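Local coordinates for PGRP-Hd - Peptidoglycan recognition protein homologue (Alvinella pompejana, PDB 3EP1) that probably recognises bacterial cell-wall peptidoglycan in the innate immunity of a heat-loving worm, on a domain of the N-acetylmuramoyl-L-alanine amidase family, at residues A12-R17 / A69-G74; I20-R25 / G97-H102; E28-Q33 / Q101-R106; P36-L41 / A114-F119; F82-D87 / Q126-A131. All blocks are in the same frame, centred on the assembly; numbering follows the deposited sequence.

Interaction 1: A12-R17 / A69-G74; sequences AAIEPR and ADFKEG
Arg17 and Phe71 run past each other in opposite directions, one face of the Arg17 guanidinium lying over CD1 of the Phe71 ring with the two planes 58° apart. CZ of Arg17 sits 4.1 Å from that CD1. The arginine chain is extended from CG to NE, so its CG passes alongside CE1 of Phe71 before NH1 arrives at the backbone O of Phe71, 3.2 Å away. This hydrogen bond is bent (140° at the hydrogen). The same oxygen takes Gly74 N at 2.7 Å, from the opposite face of the carbonyl plane, in the Schellman motif that ends helix 59-72. Farther along the ring, Ile14 CB meets CE2 of Phe71 at 4.1 Å, while Glu15 O lies 3.8 Å from its CZ. Outside the pair, Ile14 O accepts from Gln67 of the same helix. Replacing Phe71 by an alanine would probably leave the guanidinium without the aromatic surface under it and take from Ile14 an apolar neighbour. The chemistry is that of a cation at a helix C-terminus: the positive charge of Arg17 is probably attracted by the partial negative charge of the last carbonyls of the helix.

Interaction 2: I20-R25 / G97-H102; sequences IKMNGR and GVVGQH
The flat groups joining Ile20-Met22 to Gly97-Val99 are peptide units, and they are used differently. The carbonyl of Ile20 is met end-on: Val99 N lies 3.0 Å from Ile20 O, nearly along the C=O direction, in an almost straight bond. The carbonyl of Gly97 is met over a face, Met22 N sitting above its plane (53° out of it) at 2.9 Å from Gly97 O. Together these bonds make one isolated antiparallel bridge, with Lys21 and Val98 as its non-hydrogen-bonded pair, and the CA atoms of Lys21 and Val98 add C-H...O contacts to the same two oxygens. A water extends the link, accepting from Ile20 N and donating to Val99 O. On the side-chain level Ile20 CB and Val99 CG2 are pressed to 3.2 Å, a tight contact. Met22 is extended as far as SD and then turns (chi3 -89°), which lays its CE 4.0 Å from Val99 CG1. Arg94 also binds Val99 O, and Val98 packs on Gln19. The bridge thus ties the loop leading into strand 26-33 to the loop running from strand 90-92 to strand 110-115, at the surface beyond the central sheet.

Interaction 3: E28-Q33 / Q101-R106; sequences EIFLWQ and QHTKGR
OE2 of Glu28 serves two arginines: it takes a weak hydrogen bond from Arg106 NH2 at 3.3 Å and forms a salt bridge with NE of Arg152 in strand 149-152. The other oxygen, Glu28 OE1, pairs with Arg106 NH1 in a salt bridge modelled unusually short. Carboxylate and guanidinium planes stand 74° apart, so the two ions cross instead of lying flat side by side. The same guanidinium turns one face to the rim of Phe30, with CZ of Arg106 3.7 Å from CZ of the ring. Thr103 covers a face of that ring in a CH-pi contact, its CB 4.3 Å from the Phe30 centroid and 22° off the normal. Thr103 CG2, placed anti to the carbonyl carbon, wedges between Phe30 CB, 3.4 Å away, and the indole edge of Trp32. CE1 of His102 meets CD2 of Phe30 edge to edge at 4.0 Å. A type II turn from Thr103 to Arg106 places these two residues, and Asp107 OD1 accepts from the backbone N of both His102 and Thr103. A serine in place of Phe30 would probably leave Thr103 without its aromatic floor and the guanidinium of Arg106 freer to turn. Strand 26-33, covered on one face by this loop, belongs to the central mixed sheet of the amidase-like fold of peptidoglycan recognition proteins.

Interaction 4: P36-L41 / A114-F119; sequences PDTCSL and AVIGDF
Asp118 holds its CG anti to the backbone N (chi1 164°), which lays the carboxylate arm against the ring of Pro36, and Thr38 has OG1 beside the backbone N (chi1 -60°), which leaves CG2 anti to that N and turned to Ile116. The arm of Asp118 crosses the proline obliquely: its CG lies 3.4 Å from Pro36 CB, and OD2 of Asp118 is also 3.4 Å from that CB. Pro36 CA and Asp118 CB are modelled too close, so the fine detail of this pair is doubtful. Thr38 and Ile116 meet at about a right angle, methyl against methyl, CG2 of Thr38 being 4.1 Å from CG2 of Ile116. No hydrogen bond joins the two segments, and two of the polar atoms find partners nearby: Asp118 OD1 accepts from Gly120 N, while Thr38 OG1 bonds to Gly35 O and to the hydroxyl of Thr34. That Thr34 hydroxyl also accepts from Gly117 N, so it links the two sides indirectly. Gly117 has a positive phi (146°), and a side chain there would be crowded by Phe119 CZ, whose ring has Val115 O at its edge. The contact therefore packs the loop that follows strand 26-33 on the end of the neighbouring strand 110-115. Helix 59-72 adds Ile62 beside Thr38 and Thr59 beside Ile116. From helix 126-141, Leu128 touches both Val115 and Phe119, and strand 82-84 bonds to the backbone of Ala114 and Ile116.

Interaction 5: F82-D87 / Q126-A131; sequences FLIDQD and QALQDA
Leu128 is the side chain at the centre, its CG 3.6 Å from Asp85 O and 3.9 Å from Ile84 CG2. That CG is anti to the backbone N (chi1 -170°), and chi2 (160°) then brings CD1 to Gln86, 4.1 Å from Gln86 CG. Ile84 and Leu128 cross at a slant, and the CG2 branch of Ile84 also reaches Ala131 CB at 3.8 Å, three residues on, so a single methyl rests on two residues of the helix. Ala127 takes the outer end, its CB 3.7 Å from Gln86 O, against the backbone of Gln86 and Asp87. The contact is one of van der Waals packing, partly on carbonyl oxygens, with no hydrogen bond between the segments. In the next shell Asp85 shapes the turn: its OD1 accepts Asp87 N at 3.0 Å, an Asx turn, met from above the carboxylate plane, and also takes Val89 N, while OD2 bonds to the hydroxyl of Tyr91. Ser125 OG bonds to both Gln86 O and Leu128 N, tying the loop to the first turn of the helix. Farther out, Phe119 packs on Gln86. Helix 126-141 thus lies against the end of strand 82-84 and the turn beyond it, Ile84 also touching Val113 of the adjacent strand 110-115, while helix 59-72 meets Leu83 through Leu66 and Asp85 through Thr59.

Overall arrangement
Interactions 3, 4 and 5 reach the same central sheet. Interactions 3 and 4 meet where Trp32 O takes Val115 N (2.7 Å) and Gln33 OE1 takes Phe119 N (2.9 Å); interactions 4 and 5, centres about 13 Å apart, meet where Ile84 O takes Ile116 N (3.0 Å). Interaction 2 shares Gln101 and His102 with interaction 3, so one loop carries both contacts, centres about 12 Å apart. Interaction 1 adjoins interaction 2 in sequence and fastens the N-terminal loop to the end of helix 59-72, its centre about 23 Å from that of interaction 5, across the middle of the chain. No metal or ligand takes part in these five contacts.

Interaction 1: A12-R17 / A69-G74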
# COMPACT_ATOMS: atom_id res chain seq x y z
N ALA A 12 -1.01 15.47 16.03
CA ALA A 12 -0.14 16.40 16.76
C ALA A 12 1.06 15.74 17.44
O ALA A 12 1.37 16.04 18.58
CB ALA A 12 -0.94 17.16 17.80
N ALA A 13 1.74 14.86 16.72
CA ALA A 13 2.89 14.17 17.28
C ALA A 13 4.09 15.09 17.50
O ALA A 13 4.32 16.01 16.72
CB ALA A 13 3.29 13.01 16.37
N ILE A 14 4.83 14.84 18.57
CA ILE A 14 6.04 15.60 18.86
C ILE A 14 7.16 14.82 18.18
O ILE A 14 7.12 13.60 18.13
CB ILE A 14 6.31 15.67 20.38
CG1 ILE A 14 5.21 16.49 21.07
CG2 ILE A 14 7.67 16.28 20.65
CD1 ILE A 14 5.34 16.53 22.57
N GLU A 15 8.16 15.51 17.64
CA GLU A 15 9.25 14.82 16.95
C GLU A 15 9.93 13.80 17.86
O GLU A 15 9.94 13.94 19.08
CB GLU A 15 10.28 15.82 16.43
CG GLU A 15 11.03 16.56 17.51
CD GLU A 15 12.10 17.48 16.95
OE1 GLU A 15 12.81 18.10 17.76
OE2 GLU A 15 12.22 17.59 15.71
N PRO A 16 10.51 12.76 17.27
CA PRO A 16 11.20 11.71 18.03
C PRO A 16 12.45 12.27 18.70
O PRO A 16 13.07 13.20 18.18
CB PRO A 16 11.57 10.68 16.96
CG PRO A 16 10.70 11.02 15.78
CD PRO A 16 10.65 12.52 15.82
N ARG A 17 12.81 11.73 19.86
CA ARG A 17 14.03 12.18 20.51
C ARG A 17 15.16 11.85 19.54
O ARG A 17 16.02 12.68 19.26
CB ARG A 17 14.24 11.43 21.82
CG ARG A 17 13.38 11.95 22.93
CD ARG A 17 13.53 11.12 24.19
NE ARG A 17 12.94 11.81 25.33
CZ ARG A 17 12.38 11.20 26.37
NH1 ARG A 17 12.33 9.87 26.41
NH2 ARG A 17 11.86 11.92 27.35
N ALA A 69 3.03 8.91 27.15
CA ALA A 69 3.32 7.85 28.10
C ALA A 69 4.65 7.18 27.75
O ALA A 69 5.43 6.83 28.63
CB ALA A 69 2.20 6.82 28.10
N ASP A 70 4.90 7.01 26.46
CA ASP A 70 6.13 6.36 26.04
C ASP A 70 7.34 7.24 26.31
O ASP A 70 8.39 6.74 26.72
CB ASP A 70 6.02 5.96 24.57
CG ASP A 70 4.95 4.90 24.33
OD1 ASP A 70 4.75 4.48 23.17
OD2 ASP A 70 4.30 4.49 25.30
N PHE A 71 7.22 8.55 26.08
CA PHE A 71 8.32 9.46 26.36
C PHE A 71 8.66 9.38 27.85
O PHE A 71 9.81 9.18 28.21
CB PHE A 71 7.96 10.90 26.00
CG PHE A 71 8.08 11.23 24.54
CD1 PHE A 71 9.20 10.84 23.82
CD2 PHE A 71 7.10 11.97 23.90
CE1 PHE A 71 9.35 11.20 22.48
CE2 PHE A 71 7.24 12.33 22.56
CZ PHE A 71 8.37 11.94 21.85
N LYS A 72 7.64 9.50 28.69
CA LYS A 72 7.83 9.46 30.14
C LYS A 72 8.63 8.24 30.61
O LYS A 72 9.40 8.33 31.56
CB LYS A 72 6.49 9.46 30.87
CG LYS A 72 5.79 10.80 30.90
CD LYS A 72 4.56 10.72 31.80
CE LYS A 72 3.46 9.81 31.22
NZ LYS A 72 2.57 10.50 30.21
N GLU A 73 8.42 7.11 29.95
CA GLU A 73 9.12 5.89 30.32
C GLU A 73 10.53 5.81 29.75
O GLU A 73 11.24 4.83 29.99
CB GLU A 73 8.32 4.67 29.87
CG GLU A 73 6.99 4.52 30.58
CD GLU A 73 6.20 3.34 30.06
OE1 GLU A 73 6.74 2.21 30.08
OE2 GLU A 73 5.05 3.55 29.62
N GLY A 74 10.94 6.82 28.99
CA GLY A 74 12.28 6.82 28.43
C GLY A 74 12.45 6.39 26.98
O GLY A 74 13.57 6.31 26.49

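Interaction 2: I20-R25 / G97-H102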
# COMPACT_ATOMS: atom_id res chain seq x y z
N ILE A 20 16.11 5.97 14.65
CA ILE A 20 17.05 4.98 14.15
C ILE A 20 16.46 4.28 12.94
O ILE A 20 15.42 3.62 13.04
CB ILE A 20 17.41 3.94 15.24
CG1 ILE A 20 18.03 4.66 16.44
CG2 ILE A 20 18.37 2.90 14.68
CD1 ILE A 20 18.57 3.72 17.53
N LYS A 21 17.11 4.42 11.79
CA LYS A 21 16.63 3.80 10.56
C LYS A 21 16.78 2.28 10.61
O LYS A 21 17.52 1.75 11.42
CB LYS A 21 17.38 4.36 9.35
CG LYS A 21 16.99 5.81 9.06
CD LYS A 21 17.68 6.33 7.81
CE LYS A 21 17.09 7.67 7.38
NZ LYS A 21 17.25 8.75 8.41
N MET A 22 16.05 1.60 9.74
CA MET A 22 16.08 0.15 9.71
C MET A 22 16.72 -0.41 8.44
O MET A 22 16.26 -0.14 7.33
CB MET A 22 14.65 -0.37 9.85
CG MET A 22 14.52 -1.87 9.82
SD MET A 22 12.82 -2.37 10.09
CE MET A 22 12.82 -2.51 11.87
N ASN A 23 17.79 -1.20 8.62
CA ASN A 23 18.49 -1.81 7.49
C ASN A 23 17.74 -3.05 7.01
O ASN A 23 17.69 -4.06 7.72
CB ASN A 23 19.92 -2.18 7.89
N GLY A 24 17.16 -2.97 5.82
CA GLY A 24 16.44 -4.11 5.28
C GLY A 24 14.96 -4.10 5.62
O GLY A 24 14.53 -3.41 6.55
N ARG A 25 14.18 -4.85 4.86
CA ARG A 25 12.75 -4.94 5.11
C ARG A 25 12.53 -5.63 6.45
O ARG A 25 13.47 -6.18 7.05
CB ARG A 25 12.05 -5.75 4.02
CG ARG A 25 12.04 -5.10 2.66
CD ARG A 25 12.98 -5.82 1.72
NE ARG A 25 12.65 -7.24 1.65
CZ ARG A 25 13.14 -8.08 0.74
NH1 ARG A 25 14.00 -7.64 -0.16
NH2 ARG A 25 12.77 -9.35 0.74
N GLY A 97 10.33 1.80 7.89
CA GLY A 97 11.77 2.04 7.92
C GLY A 97 12.43 2.55 9.18
O GLY A 97 13.56 3.02 9.12
N VAL A 98 11.75 2.47 10.32
CA VAL A 98 12.34 2.93 11.58
C VAL A 98 12.16 1.88 12.68
O VAL A 98 11.10 1.28 12.79
CB VAL A 98 11.68 4.25 12.06
CG1 VAL A 98 12.30 4.69 13.37
CG2 VAL A 98 11.83 5.33 11.01
N VAL A 99 13.20 1.68 13.49
CA VAL A 99 13.13 0.69 14.57
C VAL A 99 12.28 1.19 15.74
O VAL A 99 12.46 2.32 16.21
CB VAL A 99 14.55 0.33 15.09
CG1 VAL A 99 15.38 -0.31 13.98
CG2 VAL A 99 15.24 1.57 15.60
N GLY A 100 11.35 0.35 16.18
CA GLY A 100 10.50 0.73 17.29
C GLY A 100 11.03 0.18 18.60
O GLY A 100 12.15 -0.32 18.66
N GLN A 101 10.21 0.27 19.65
CA GLN A 101 10.56 -0.24 20.97
C GLN A 101 9.28 -0.87 21.53
O GLN A 101 8.72 -0.41 22.52
CB GLN A 101 11.07 0.90 21.87
CG GLN A 101 12.44 1.41 21.44
CD GLN A 101 12.86 2.71 22.12
OE1 GLN A 101 12.29 3.77 21.87
NE2 GLN A 101 13.86 2.63 22.99
N HIS A 102 8.83 -1.93 20.87
CA HIS A 102 7.60 -2.65 21.20
C HIS A 102 7.78 -4.10 21.63
O HIS A 102 6.99 -4.62 22.42
CB HIS A 102 6.66 -2.58 20.00
CG HIS A 102 7.34 -2.88 18.70
ND1 HIS A 102 7.64 -4.16 18.29
CD2 HIS A 102 7.82 -2.05 17.74
CE1 HIS A 102 8.28 -4.11 17.14
NE2 HIS A 102 8.41 -2.84 16.78
O HOH W 1 14.10 4.49 16.47

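Interaction 3: E28-Q33 / Q101-R106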
# COMPACT_ATOMS: atom_id res chain seq x y z
N GLU A 28 8.88 -9.62 10.01
CA GLU A 28 7.84 -10.01 10.96
C GLU A 28 7.06 -8.84 11.58
O GLU A 28 7.60 -7.77 11.83
CB GLU A 28 8.41 -10.93 12.05
CG GLU A 28 9.59 -10.38 12.83
CD GLU A 28 10.36 -11.48 13.54
OE1 GLU A 28 11.34 -11.18 14.25
OE2 GLU A 28 9.96 -12.65 13.38
N ILE A 29 5.77 -9.07 11.79
CA ILE A 29 4.89 -8.06 12.37
C ILE A 29 4.45 -8.49 13.77
O ILE A 29 3.83 -9.54 13.93
CB ILE A 29 3.62 -7.84 11.51
CG1 ILE A 29 3.99 -7.25 10.14
CG2 ILE A 29 2.67 -6.91 12.23
CD1 ILE A 29 4.71 -8.19 9.21
N PHE A 30 4.75 -7.67 14.77
CA PHE A 30 4.36 -7.99 16.14
C PHE A 30 3.09 -7.25 16.53
O PHE A 30 3.03 -6.03 16.46
CB PHE A 30 5.49 -7.64 17.11
CG PHE A 30 6.68 -8.53 16.98
CD1 PHE A 30 6.58 -9.89 17.28
CD2 PHE A 30 7.90 -8.03 16.53
CE1 PHE A 30 7.68 -10.74 17.12
CE2 PHE A 30 9.00 -8.87 16.37
CZ PHE A 30 8.89 -10.22 16.66
N LEU A 31 2.07 -8.01 16.93
CA LEU A 31 0.78 -7.44 17.32
C LEU A 31 0.61 -7.26 18.83
O LEU A 31 0.76 -8.20 19.60
CB LEU A 31 -0.37 -8.31 16.80
CG LEU A 31 -0.94 -8.00 15.41
CD1 LEU A 31 -2.11 -8.92 15.13
CD2 LEU A 31 -1.41 -6.55 15.34
N TRP A 32 0.29 -6.03 19.23
CA TRP A 32 0.08 -5.69 20.63
C TRP A 32 -1.21 -4.92 20.77
O TRP A 32 -1.52 -4.09 19.94
CB TRP A 32 1.20 -4.80 21.16
CG TRP A 32 2.51 -5.46 21.29
CD1 TRP A 32 3.42 -5.69 20.30
CD2 TRP A 32 3.09 -5.96 22.50
NE1 TRP A 32 4.53 -6.30 20.81
CE2 TRP A 32 4.36 -6.47 22.16
CE3 TRP A 32 2.66 -6.01 23.83
CZ2 TRP A 32 5.21 -7.04 23.11
CZ3 TRP A 32 3.51 -6.58 24.78
CH2 TRP A 32 4.77 -7.09 24.41
N GLN A 33 -1.95 -5.20 21.83
CA GLN A 33 -3.20 -4.50 22.08
C GLN A 33 -2.89 -3.40 23.10
O GLN A 33 -2.05 -3.60 23.98
CB GLN A 33 -4.23 -5.45 22.68
CG GLN A 33 -4.03 -5.72 24.16
CD GLN A 33 -5.03 -6.71 24.72
OE1 GLN A 33 -6.23 -6.58 24.51
NE2 GLN A 33 -4.53 -7.70 25.45
N GLN A 101 10.21 0.27 19.65
CA GLN A 101 10.56 -0.24 20.97
C GLN A 101 9.28 -0.87 21.53
O GLN A 101 8.72 -0.41 22.52
CB GLN A 101 11.07 0.90 21.87
CG GLN A 101 12.44 1.41 21.44
CD GLN A 101 12.86 2.71 22.12
OE1 GLN A 101 12.29 3.77 21.87
NE2 GLN A 101 13.86 2.63 22.99
N HIS A 102 8.83 -1.93 20.87
CA HIS A 102 7.60 -2.65 21.20
C HIS A 102 7.78 -4.10 21.63
O HIS A 102 6.99 -4.62 22.42
CB HIS A 102 6.66 -2.58 20.00
CG HIS A 102 7.34 -2.88 18.70
ND1 HIS A 102 7.64 -4.16 18.29
CD2 HIS A 102 7.82 -2.05 17.74
CE1 HIS A 102 8.28 -4.11 17.14
NE2 HIS A 102 8.41 -2.84 16.78
N THR A 103 8.79 -4.77 21.11
CA THR A 103 9.02 -6.16 21.48
C THR A 103 10.50 -6.34 21.83
O THR A 103 11.34 -6.53 20.96
CB THR A 103 8.63 -7.12 20.34
OG1 THR A 103 9.54 -6.96 19.25
CG2 THR A 103 7.23 -6.81 19.85
N LYS A 104 10.78 -6.27 23.13
CA LYS A 104 12.15 -6.37 23.63
C LYS A 104 12.98 -7.43 22.94
O LYS A 104 12.61 -8.60 22.90
CB LYS A 104 12.13 -6.62 25.14
N GLY A 105 14.10 -6.99 22.38
CA GLY A 105 15.00 -7.90 21.70
C GLY A 105 14.69 -8.22 20.25
O GLY A 105 15.56 -8.73 19.54
N ARG A 106 13.48 -7.91 19.80
CA ARG A 106 13.06 -8.21 18.43
C ARG A 106 12.67 -6.99 17.57
O ARG A 106 12.01 -7.15 16.54
CB ARG A 106 11.88 -9.17 18.47
CG ARG A 106 12.00 -10.29 19.50
CD ARG A 106 12.63 -11.52 18.92
NE ARG A 106 11.64 -12.39 18.27
CZ ARG A 106 11.64 -12.69 16.98
NH1 ARG A 106 12.58 -12.19 16.17
NH2 ARG A 106 10.72 -13.52 16.49

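Interaction 4: P36-L41 / A114-F119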
# COMPACT_ATOMS: atom_id res chain seq x y z
N PRO A 36 -7.51 -3.17 27.80
CA PRO A 36 -8.84 -2.80 28.28
C PRO A 36 -8.77 -1.45 28.98
O PRO A 36 -9.73 -0.68 28.97
CB PRO A 36 -9.18 -3.94 29.25
CG PRO A 36 -7.83 -4.31 29.81
CD PRO A 36 -6.99 -4.33 28.55
N ASP A 37 -7.61 -1.16 29.57
CA ASP A 37 -7.38 0.10 30.27
C ASP A 37 -7.01 1.25 29.32
O ASP A 37 -6.36 2.21 29.73
CB ASP A 37 -6.29 -0.07 31.32
N THR A 38 -7.40 1.16 28.05
CA THR A 38 -7.08 2.23 27.11
C THR A 38 -7.85 3.51 27.43
O THR A 38 -7.30 4.60 27.36
CB THR A 38 -7.39 1.82 25.65
OG1 THR A 38 -6.62 0.67 25.30
CG2 THR A 38 -7.03 2.95 24.69
N CYS A 39 -9.12 3.38 27.79
CA CYS A 39 -9.93 4.57 28.10
C CYS A 39 -9.40 5.38 29.28
O CYS A 39 -9.97 6.41 29.64
CB CYS A 39 -11.39 4.18 28.34
SG CYS A 39 -12.35 3.78 26.82
N SER A 40 -8.30 4.93 29.88
CA SER A 40 -7.69 5.64 30.99
C SER A 40 -6.78 6.73 30.41
O SER A 40 -6.06 6.50 29.44
CB SER A 40 -6.86 4.69 31.83
OG SER A 40 -7.64 3.59 32.26
N LEU A 41 -6.82 7.90 31.03
CA LEU A 41 -6.05 9.08 30.62
C LEU A 41 -6.99 10.22 30.92
O LEU A 41 -6.63 11.21 31.55
CB LEU A 41 -5.75 9.05 29.13
N ALA A 114 0.13 -1.68 17.06
CA ALA A 114 -0.72 -1.70 18.23
C ALA A 114 -2.17 -1.64 17.78
O ALA A 114 -2.50 -0.86 16.88
CB ALA A 114 -0.42 -0.52 19.14
N VAL A 115 -3.02 -2.47 18.37
CA VAL A 115 -4.45 -2.46 18.04
C VAL A 115 -5.15 -1.84 19.25
O VAL A 115 -5.06 -2.32 20.38
CB VAL A 115 -4.98 -3.89 17.73
CG1 VAL A 115 -4.35 -4.39 16.45
CG2 VAL A 115 -4.70 -4.84 18.88
N ILE A 116 -5.85 -0.74 18.98
CA ILE A 116 -6.50 0.02 20.03
C ILE A 116 -7.75 -0.60 20.65
O ILE A 116 -8.82 -0.56 20.07
CB ILE A 116 -6.81 1.44 19.51
CG1 ILE A 116 -5.54 2.04 18.91
CG2 ILE A 116 -7.32 2.30 20.65
CD1 ILE A 116 -5.69 3.43 18.32
N GLY A 117 -7.58 -1.15 21.84
CA GLY A 117 -8.70 -1.76 22.54
C GLY A 117 -8.30 -2.96 23.38
O GLY A 117 -7.12 -3.21 23.59
N ASP A 118 -9.31 -3.69 23.86
CA ASP A 118 -9.13 -4.90 24.68
C ASP A 118 -9.75 -6.03 23.90
O ASP A 118 -10.94 -6.01 23.60
CB ASP A 118 -9.82 -4.75 26.05
CG ASP A 118 -10.00 -6.10 26.80
OD1 ASP A 118 -9.11 -6.99 26.70
OD2 ASP A 118 -11.03 -6.27 27.51
N PHE A 119 -8.93 -7.02 23.57
CA PHE A 119 -9.38 -8.16 22.80
C PHE A 119 -9.15 -9.45 23.58
O PHE A 119 -8.88 -10.51 23.01
CB PHE A 119 -8.67 -8.17 21.45
CG PHE A 119 -8.87 -6.89 20.68
CD1 PHE A 119 -10.12 -6.57 20.16
CD2 PHE A 119 -7.84 -5.96 20.58
CE1 PHE A 119 -10.35 -5.33 19.55
CE2 PHE A 119 -8.07 -4.72 19.97
CZ PHE A 119 -9.32 -4.41 19.46

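Interaction 5: F82-D87 / Q126-A131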
# COMPACT_ATOMS: atom_id res chain seq x y z
N PHE A 82 2.97 1.58 13.76
CA PHE A 82 1.62 1.90 13.33
C PHE A 82 0.62 1.49 14.40
O PHE A 82 0.91 0.64 15.24
CB PHE A 82 1.24 1.17 12.04
CG PHE A 82 2.05 1.57 10.85
CD1 PHE A 82 3.16 0.82 10.46
CD2 PHE A 82 1.72 2.70 10.11
CE1 PHE A 82 3.92 1.19 9.37
CE2 PHE A 82 2.47 3.08 9.02
CZ PHE A 82 3.58 2.33 8.64
N LEU A 83 -0.57 2.08 14.36
CA LEU A 83 -1.63 1.75 15.30
C LEU A 83 -2.94 1.73 14.50
O LEU A 83 -3.10 2.50 13.57
CB LEU A 83 -1.71 2.78 16.43
CG LEU A 83 -0.46 3.04 17.27
CD1 LEU A 83 0.42 4.06 16.56
CD2 LEU A 83 -0.85 3.57 18.64
N ILE A 84 -3.86 0.86 14.89
CA ILE A 84 -5.13 0.71 14.18
C ILE A 84 -6.31 0.71 15.16
O ILE A 84 -6.28 -0.01 16.16
CB ILE A 84 -5.12 -0.63 13.39
CG1 ILE A 84 -3.85 -0.72 12.54
CG2 ILE A 84 -6.38 -0.75 12.54
CD1 ILE A 84 -3.68 -2.01 11.76
N ASP A 85 -7.34 1.51 14.89
CA ASP A 85 -8.50 1.53 15.78
C ASP A 85 -9.61 0.60 15.28
O ASP A 85 -9.51 0.04 14.19
CB ASP A 85 -9.06 2.96 15.99
CG ASP A 85 -9.61 3.58 14.72
OD1 ASP A 85 -9.99 2.85 13.79
OD2 ASP A 85 -9.69 4.83 14.68
N GLN A 86 -10.66 0.45 16.07
CA GLN A 86 -11.76 -0.46 15.74
C GLN A 86 -12.61 -0.11 14.52
O GLN A 86 -13.42 -0.93 14.06
CB GLN A 86 -12.61 -0.67 16.99
CG GLN A 86 -11.75 -1.23 18.14
CD GLN A 86 -12.51 -1.43 19.43
OE1 GLN A 86 -13.18 -0.51 19.91
NE2 GLN A 86 -12.40 -2.62 20.01
N ASP A 87 -12.42 1.09 13.99
CA ASP A 87 -13.16 1.51 12.80
C ASP A 87 -12.29 1.40 11.56
O ASP A 87 -12.65 1.90 10.51
CB ASP A 87 -13.67 2.94 12.96
CG ASP A 87 -14.82 3.04 13.94
OD1 ASP A 87 -15.81 2.31 13.78
OD2 ASP A 87 -14.74 3.86 14.88
N GLN A 126 -14.46 -6.26 12.18
CA GLN A 126 -14.04 -6.66 10.85
C GLN A 126 -13.29 -5.50 10.21
O GLN A 126 -12.38 -5.71 9.42
CB GLN A 126 -15.25 -7.02 10.00
CG GLN A 126 -14.88 -7.51 8.61
CD GLN A 126 -14.14 -8.84 8.64
OE1 GLN A 126 -14.64 -9.84 9.16
NE2 GLN A 126 -12.93 -8.85 8.09
N ALA A 127 -13.69 -4.28 10.57
CA ALA A 127 -13.08 -3.08 10.03
C ALA A 127 -11.60 -3.01 10.40
O ALA A 127 -10.78 -2.58 9.59
CB ALA A 127 -13.81 -1.85 10.53
N LEU A 128 -11.29 -3.41 11.62
CA LEU A 128 -9.92 -3.40 12.12
C LEU A 128 -9.08 -4.45 11.40
O LEU A 128 -7.94 -4.20 11.03
CB LEU A 128 -9.92 -3.64 13.64
CG LEU A 128 -8.60 -3.43 14.40
CD1 LEU A 128 -8.91 -3.23 15.88
CD2 LEU A 128 -7.68 -4.62 14.20
N GLN A 129 -9.65 -5.64 11.22
CA GLN A 129 -8.96 -6.71 10.52
C GLN A 129 -8.58 -6.34 9.09
O GLN A 129 -7.46 -6.60 8.67
CB GLN A 129 -9.82 -7.97 10.48
CG GLN A 129 -9.86 -8.73 11.78
CD GLN A 129 -10.77 -9.93 11.69
OE1 GLN A 129 -10.66 -10.75 10.78
NE2 GLN A 129 -11.67 -10.06 12.65
N ASP A 130 -9.52 -5.75 8.36
CA ASP A 130 -9.26 -5.35 6.98
C ASP A 130 -8.16 -4.31 6.89
O ASP A 130 -7.34 -4.35 5.98
CB ASP A 130 -10.53 -4.82 6.32
CG ASP A 130 -11.63 -5.87 6.25
OD1 ASP A 130 -12.80 -5.53 6.52
OD2 ASP A 130 -11.33 -7.03 5.91
N ALA A 131 -8.14 -3.37 7.84
CA ALA A 131 -7.11 -2.33 7.86
C ALA A 131 -5.78 -3.02 8.11
O ALA A 131 -4.77 -2.72 7.47
CB ALA A 131 -7.40 -1.31 8.95